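Local coordinates for ferric vibriobactin ABC transporter, periplasmic ferric vibriobactin-binding protein (Vibrio cholerae, PDB 3R5T), which binds iron-loaded vibriobactin in the periplasm and probably delivers it to its ABC transporter for iron uptake, at residues E148-T151 with K152-D156; I278-S281 with L282-F286. All blocks are in the same frame, centred on the assembly; numbering follows the deposited sequence.

Contact 1. Residues E148-T151 with K152-D156; sequences EQWT and KQVRD
Val154 lays its CG2 methyl over one face of the Trp150 indole, one turn further along the helix. The methyl sits 3.9 Å from the centroid of the five-membered ring and 17° off the ring normal, a CH-pi contact; the nearest ring atom is Trp150 NE1, 3.7 Å from Val154 CG2. With CG anti to the backbone N (chi1 -176°), the indole is turned out from the helix, one face towards Val154. The same pair is joined through the backbone, Val154 N donating a hydrogen bond to Trp150 O at 2.9 Å. This is the compact, buried side of the helix, and Thr151 belongs to it: its carbonyl O takes the N-H of Arg155 at 2.8 Å.

The exposed side is looser. Gln153 brings its NE2 to the edge of the indole, 4.0 Å from Trp150 CD1, an edge contact by packing with amide and ring planes 74° apart. Lys152 touches the preceding turn mainly with the root of its chain, CG lying 3.3 Å from Glu148 O. Glu148, by contrast, is held from outside the two segments, its OE1 bonded to Gln124, and in the modelled conformer Arg155 NH1 bonds to Ser192 O.

Helix 137-155 nears its end here. Its buried face lies against helix 272-286, Val193 packs on Thr151 and Val154, and Leu294 O accepts the indole N-H.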
ATOM      1  N   GLU A 148       2.971 -15.337  -4.364  1.00 20.34           N
ATOM      2  CA  GLU A 148       1.738 -15.924  -4.870  1.00 24.72           C
ATOM      3  C   GLU A 148       1.650 -17.420  -4.551  1.00 23.87           C
ATOM      4  O   GLU A 148       0.566 -17.936  -4.289  1.00 23.15           O
ATOM      5  CB  GLU A 148       1.559 -15.618  -6.362  1.00 27.14           C
ATOM      6  CG  GLU A 148       0.526 -14.502  -6.618  1.00 32.00           C
ATOM      7  CD  GLU A 148       1.083 -13.071  -6.727  1.00 30.81           C
ATOM      8  OE1 GLU A 148       1.911 -12.609  -5.880  1.00 27.88           O
ATOM      9  OE2 GLU A 148       0.630 -12.369  -7.666  1.00 30.56           O
ATOM     10  N   GLN A 149       2.783 -18.109  -4.557  1.00 20.31           N
ATOM     11  CA  GLN A 149       2.819 -19.501  -4.109  1.00 22.86           C
ATOM     12  C   GLN A 149       2.369 -19.601  -2.658  1.00 19.34           C
ATOM     13  O   GLN A 149       1.639 -20.520  -2.268  1.00 23.08           O
ATOM     14  CB  GLN A 149       4.230 -20.081  -4.251  1.00 29.62           C
ATOM     15  CG  GLN A 149       4.573 -20.613  -5.638  1.00 34.12           C
ATOM     16  CD  GLN A 149       5.773 -21.550  -5.614  1.00 39.22           C
ATOM     17  OE1 GLN A 149       6.576 -21.517  -4.678  1.00 41.50           O
ATOM     18  NE2 GLN A 149       5.901 -22.390  -6.645  1.00 41.25           N
ATOM     19  N   TRP A 150       2.795 -18.641  -1.849  1.00 16.12           N
ATOM     20  CA  TRP A 150       2.411 -18.604  -0.448  1.00 20.52           C
ATOM     21  C   TRP A 150       0.928 -18.308  -0.266  1.00 21.36           C
ATOM     22  O   TRP A 150       0.261 -18.975   0.526  1.00 22.08           O
ATOM     23  CB  TRP A 150       3.244 -17.549   0.276  1.00 19.90           C
ATOM     24  CG  TRP A 150       3.011 -17.489   1.763  1.00 22.12           C
ATOM     25  CD1 TRP A 150       3.037 -18.527   2.644  1.00 23.33           C
ATOM     26  CD2 TRP A 150       2.759 -16.311   2.534  1.00 21.94           C
ATOM     27  NE1 TRP A 150       2.787 -18.068   3.924  1.00 23.28           N
ATOM     28  CE2 TRP A 150       2.619 -16.710   3.879  1.00 20.54           C
ATOM     29  CE3 TRP A 150       2.636 -14.959   2.215  1.00 20.34           C
ATOM     30  CZ2 TRP A 150       2.362 -15.799   4.909  1.00 19.99           C
ATOM     31  CZ3 TRP A 150       2.370 -14.051   3.239  1.00 19.21           C
ATOM     32  CH2 TRP A 150       2.237 -14.483   4.566  1.00 20.26           C
ATOM     33  N   THR A 151       0.402 -17.327  -0.992  1.00 21.08           N
ATOM     34  CA  THR A 151      -1.005 -16.973  -0.811  1.00 22.52           C
ATOM     35  C   THR A 151      -1.914 -18.107  -1.233  1.00 22.77           C
ATOM     36  O   THR A 151      -2.988 -18.278  -0.669  1.00 24.57           O
ATOM     37  CB  THR A 151      -1.414 -15.643  -1.496  1.00 22.24           C
ATOM     38  OG1 THR A 151      -1.118 -15.688  -2.895  1.00 26.04           O
ATOM     39  CG2 THR A 151      -0.696 -14.462  -0.854  1.00 22.92           C
ATOM     40  N   LYS A 152      -1.466 -18.884  -2.215  1.00 22.54           N
ATOM     41  CA  LYS A 152      -2.168 -20.095  -2.630  1.00 23.58           C
ATOM     42  C   LYS A 152      -2.292 -21.052  -1.457  1.00 23.76           C
ATOM     43  O   LYS A 152      -3.377 -21.555  -1.157  1.00 25.31           O
ATOM     44  CB  LYS A 152      -1.391 -20.770  -3.756  1.00 27.93           C
ATOM     45  CG  LYS A 152      -1.646 -20.192  -5.123  1.00 34.07           C
ATOM     46  CD  LYS A 152      -2.430 -21.178  -5.975  1.00 39.51           C
ATOM     47  CE  LYS A 152      -2.671 -20.616  -7.360  1.00 40.00           C
ATOM     48  NZ  LYS A 152      -3.491 -19.381  -7.314  1.00 37.72           N
ATOM     49  N   GLN A 153      -1.171 -21.299  -0.789  1.00 23.68           N
ATOM     50  CA  GLN A 153      -1.159 -22.207   0.350  1.00 25.54           C
ATOM     51  C   GLN A 153      -2.061 -21.687   1.460  1.00 23.63           C
ATOM     52  O   GLN A 153      -2.827 -22.434   2.074  1.00 26.20           O
ATOM     53  CB  GLN A 153       0.253 -22.359   0.899  1.00 28.03           C
ATOM     54  CG  GLN A 153       1.210 -23.175   0.055  1.00 29.30           C
ATOM     55  CD  GLN A 153       2.584 -23.206   0.689  1.00 30.80           C
ATOM     56  OE1 GLN A 153       3.065 -24.267   1.091  1.00 31.01           O
ATOM     57  NE2 GLN A 153       3.201 -22.035   0.831  1.00 31.28           N
ATOM     58  N   VAL A 154      -1.955 -20.394   1.735  1.00 22.82           N
ATOM     59  CA  VAL A 154      -2.741 -19.797   2.791  1.00 22.98           C
ATOM     60  C   VAL A 154      -4.227 -19.861   2.463  1.00 22.37           C
ATOM     61  O   VAL A 154      -5.054 -20.207   3.311  1.00 22.26           O
ATOM     62  CB  VAL A 154      -2.322 -18.329   3.011  1.00 19.67           C
ATOM     63  CG1 VAL A 154      -3.296 -17.643   3.947  1.00 22.12           C
ATOM     64  CG2 VAL A 154      -0.877 -18.243   3.527  1.00 19.74           C
ATOM     65  N   ARG A 155      -4.567 -19.521   1.228  1.00 21.42           N
ATOM     66  CA  ARG A 155      -5.955 -19.534   0.783  0.60 23.03           C
ATOM     67  C   ARG A 155      -6.617 -20.876   1.094  1.00 25.64           C
ATOM     68  O   ARG A 155      -7.794 -20.930   1.465  1.00 25.87           O
ATOM     69  CB  ARG A 155      -6.016 -19.230  -0.719  0.60 23.89           C
ATOM     70  CG  ARG A 155      -7.418 -19.110  -1.286  0.60 23.69           C
ATOM     71  CD  ARG A 155      -7.370 -18.520  -2.688  0.60 23.90           C
ATOM     72  NE  ARG A 155      -6.746 -19.432  -3.643  0.60 24.43           N
ATOM     73  CZ  ARG A 155      -5.578 -19.223  -4.242  0.60 24.83           C
ATOM     74  NH1 ARG A 155      -4.874 -18.123  -3.995  0.60 24.44           N
ATOM     75  NH2 ARG A 155      -5.113 -20.125  -5.096  0.60 25.22           N
ATOM     76  N   ASP A 156      -5.843 -21.952   0.955  1.00 27.33           N
ATOM     77  CA  ASP A 156      -6.328 -23.320   1.163  1.00 29.36           C
ATOM     78  C   ASP A 156      -6.520 -23.745   2.617  1.00 30.25           C
ATOM     79  O   ASP A 156      -7.126 -24.784   2.880  1.00 30.21           O
ATOM     80  CB  ASP A 156      -5.380 -24.319   0.489  1.00 30.03           C
ATOM     81  CG  ASP A 156      -5.533 -24.348  -1.011  1.00 35.42           C
ATOM     82  OD1 ASP A 156      -6.579 -23.881  -1.514  1.00 36.89           O
ATOM     83  OD2 ASP A 156      -4.607 -24.863  -1.682  1.00 38.06           O
TER

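Contact 2. Residues I278-S281 with L282-F286; sequences IINS and LLRRF
Arg284 reaches back over Asn280, one helical turn earlier. Its CB starts 3.7 Å from Asn280 O, the carbonyl that accepts the Arg284 backbone N-H at 3.0 Å. CG, anti to the carbonyl carbon of its own residue (chi1 -75°), comes to 3.5 Å from Asn280 O, and CD draws off as the extended chain runs on to NE. The guanidinium then sets one face over Asn280 CB, which lies 3.8 Å from Arg284 NH2, while NH1 hangs beside the backbone of Ser281. Guanidinium and amide planes are 69° apart, and a water joins them: lying at the guanidinium edge, it accepts from Arg284 NH2 at 2.9 Å and from Asn280 ND2 at 3.0 Å. The other end of the amide, OD1, is taken by the backbone N of Met296.

On another side of the helix, Ile278 O is gripped twice, by Leu282 N and by the Ser281 hydroxyl, whose OG is 2.7 Å from Ile278 O. The serine oxygen stands between its own N and carbonyl carbon (chi1 79°), which turns it back to that carbonyl. Ile279 CD1 meets Leu282 CD1 at 4.1 Å on the buried side.

Serine bonding to the carbonyl three residues back is a familiar intrahelical arrangement; here it belongs to an amphipathic helix packed on strand 260-264 of the mixed sheet.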
ATOM      1  N   ILE A 278      -0.110  -8.814   7.378  1.00 17.41           N
ATOM      2  CA  ILE A 278      -1.557  -8.977   7.243  1.00 18.35           C
ATOM      3  C   ILE A 278      -1.976 -10.434   7.032  1.00 20.13           C
ATOM      4  O   ILE A 278      -2.885 -10.923   7.701  1.00 21.21           O
ATOM      5  CB  ILE A 278      -2.117  -8.096   6.114  1.00 17.40           C
ATOM      6  CG1 ILE A 278      -1.916  -6.623   6.461  1.00 14.46           C
ATOM      7  CG2 ILE A 278      -3.585  -8.403   5.866  1.00 20.22           C
ATOM      8  CD1 ILE A 278      -2.096  -5.635   5.296  1.00 12.80           C
ATOM      9  N   ILE A 279      -1.320 -11.128   6.110  1.00 18.29           N
ATOM     10  CA  ILE A 279      -1.615 -12.528   5.874  1.00 19.04           C
ATOM     11  C   ILE A 279      -1.310 -13.356   7.115  1.00 19.62           C
ATOM     12  O   ILE A 279      -2.091 -14.246   7.469  1.00 21.38           O
ATOM     13  CB  ILE A 279      -0.834 -13.049   4.647  1.00 17.86           C
ATOM     14  CG1 ILE A 279      -1.250 -12.262   3.398  1.00 20.50           C
ATOM     15  CG2 ILE A 279      -1.070 -14.542   4.429  1.00 19.40           C
ATOM     16  CD1 ILE A 279      -2.753 -12.061   3.249  1.00 21.37           C
ATOM     17  N   ASN A 280      -0.201 -13.058   7.793  1.00 22.05           N
ATOM     18  CA  ASN A 280       0.111 -13.745   9.050  1.00 22.76           C
ATOM     19  C   ASN A 280      -1.037 -13.589  10.040  1.00 24.42           C
ATOM     20  O   ASN A 280      -1.396 -14.544  10.730  1.00 24.85           O
ATOM     21  CB  ASN A 280       1.408 -13.223   9.674  1.00 22.11           C
ATOM     22  CG  ASN A 280       2.661 -13.756   8.987  1.00 22.09           C
ATOM     23  OD1 ASN A 280       2.611 -14.678   8.165  1.00 21.91           O
ATOM     24  ND2 ASN A 280       3.809 -13.165   9.332  1.00 23.80           N
ATOM     25  N   SER A 281      -1.621 -12.395  10.111  1.00 21.27           N
ATOM     26  CA  SER A 281      -2.706 -12.154  11.065  1.00 24.68           C
ATOM     27  C   SER A 281      -3.935 -12.975  10.696  1.00 25.73           C
ATOM     28  O   SER A 281      -4.665 -13.446  11.569  1.00 27.66           O
ATOM     29  CB  SER A 281      -3.055 -10.657  11.173  1.00 23.96           C
ATOM     30  OG  SER A 281      -3.867 -10.208  10.095  1.00 25.92           O
ATOM     31  N   LEU A 282      -4.150 -13.169   9.403  1.00 21.03           N
ATOM     32  CA  LEU A 282      -5.288 -13.955   8.949  1.00 22.48           C
ATOM     33  C   LEU A 282      -5.098 -15.436   9.284  1.00 23.34           C
ATOM     34  O   LEU A 282      -6.049 -16.110   9.692  1.00 24.86           O
ATOM     35  CB  LEU A 282      -5.517 -13.757   7.450  1.00 22.21           C
ATOM     36  CG  LEU A 282      -5.876 -12.324   7.032  1.00 20.97           C
ATOM     37  CD1 LEU A 282      -6.133 -12.319   5.552  1.00 19.55           C
ATOM     38  CD2 LEU A 282      -7.092 -11.807   7.798  1.00 22.17           C
ATOM     39  N   LEU A 283      -3.867 -15.928   9.138  1.00 22.35           N
ATOM     40  CA  LEU A 283      -3.535 -17.300   9.509  1.00 23.14           C
ATOM     41  C   LEU A 283      -3.790 -17.544  10.991  1.00 23.99           C
ATOM     42  O   LEU A 283      -4.385 -18.556  11.378  1.00 23.79           O
ATOM     43  CB  LEU A 283      -2.076 -17.618   9.186  1.00 22.95           C
ATOM     44  CG  LEU A 283      -1.748 -17.939   7.726  1.00 23.37           C
ATOM     45  CD1 LEU A 283      -0.242 -17.873   7.473  1.00 24.86           C
ATOM     46  CD2 LEU A 283      -2.301 -19.300   7.351  1.00 23.14           C
ATOM     47  N   ARG A 284      -3.325 -16.624  11.821  1.00 25.11           N
ATOM     48  CA  ARG A 284      -3.481 -16.761  13.264  1.00 27.94           C
ATOM     49  C   ARG A 284      -4.944 -16.806  13.677  1.00 29.28           C
ATOM     50  O   ARG A 284      -5.315 -17.566  14.578  1.00 29.52           O
ATOM     51  CB  ARG A 284      -2.776 -15.614  13.999  1.00 29.52           C
ATOM     52  CG  ARG A 284      -1.262 -15.727  14.027  1.00 31.93           C
ATOM     53  CD  ARG A 284      -0.627 -14.567  14.788  1.00 33.76           C
ATOM     54  NE  ARG A 284       0.744 -14.353  14.343  1.00 34.31           N
ATOM     55  CZ  ARG A 284       1.158 -13.296  13.654  1.00 32.57           C
ATOM     56  NH1 ARG A 284       0.318 -12.309  13.353  1.00 31.26           N
ATOM     57  NH2 ARG A 284       2.428 -13.216  13.294  1.00 32.81           N
ATOM     58  N   ARG A 285      -5.780 -15.990  13.042  1.00 29.01           N
ATOM     59  CA  ARG A 285      -7.182 -15.946  13.443  1.00 28.99           C
ATOM     60  C   ARG A 285      -8.063 -16.986  12.766  1.00 28.44           C
ATOM     61  O   ARG A 285      -8.972 -17.521  13.398  1.00 29.08           O
ATOM     62  CB  ARG A 285      -7.807 -14.556  13.269  1.00 30.57           C
ATOM     63  CG  ARG A 285      -9.232 -14.518  13.834  1.00 34.00           C
ATOM     64  CD  ARG A 285      -9.844 -13.138  13.838  1.00 35.00           C
ATOM     65  NE  ARG A 285      -9.472 -12.346  15.008  1.00 33.41           N
ATOM     66  CZ  ARG A 285     -10.078 -12.381  16.196  1.00 31.84           C
ATOM     67  NH1 ARG A 285     -11.094 -13.198  16.436  1.00 32.01           N
ATOM     68  NH2 ARG A 285      -9.645 -11.586  17.159  1.00 31.10           N
ATOM     69  N   PHE A 286      -7.806 -17.262  11.491  1.00 27.46           N
ATOM     70  CA  PHE A 286      -8.731 -18.084  10.701  1.00 28.27           C
ATOM     71  C   PHE A 286      -8.224 -19.478  10.313  1.00 30.14           C
ATOM     72  O   PHE A 286      -8.976 -20.264   9.752  1.00 28.63           O
ATOM     73  CB  PHE A 286      -9.206 -17.322   9.455  1.00 27.32           C
ATOM     74  CG  PHE A 286      -9.919 -16.027   9.761  1.00 27.72           C
ATOM     75  CD1 PHE A 286      -9.374 -14.813   9.367  1.00 25.43           C
ATOM     76  CD2 PHE A 286     -11.133 -16.023  10.439  1.00 25.80           C
ATOM     77  CE1 PHE A 286     -10.021 -13.617   9.653  1.00 26.81           C
ATOM     78  CE2 PHE A 286     -11.786 -14.828  10.717  1.00 26.40           C
ATOM     79  CZ  PHE A 286     -11.229 -13.631  10.324  1.00 25.30           C
TER
HETATM   80  O   HOH W   1       3.489 -11.136  11.544  1.00 31.84           O

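In the fold
Contacts 1 and 2 lie in series along the chain but side by side in space, with centres about 12 Å apart, and join helix 137-155 to helix 272-286. The indole of Trp150 brings CH2 to 3.3 Å from Ile279 CG2, and its CZ2 lies 3.5 Å from Asn280 OD1. Val154 completes the seam: its CG2 is 3.8 Å from Ile279 CG2, and its CG1 is 3.9 Å from Leu283 CD2. The segment around Leu294 and Met296 ties both helices, accepting from Trp150 and donating to Asn280. The side chain of Ile278, in contact 2, is about 12 Å from bound vibriobactin, so the packing described does not touch the ligand; that residue packs on Leu189, Leu190 and Leu263.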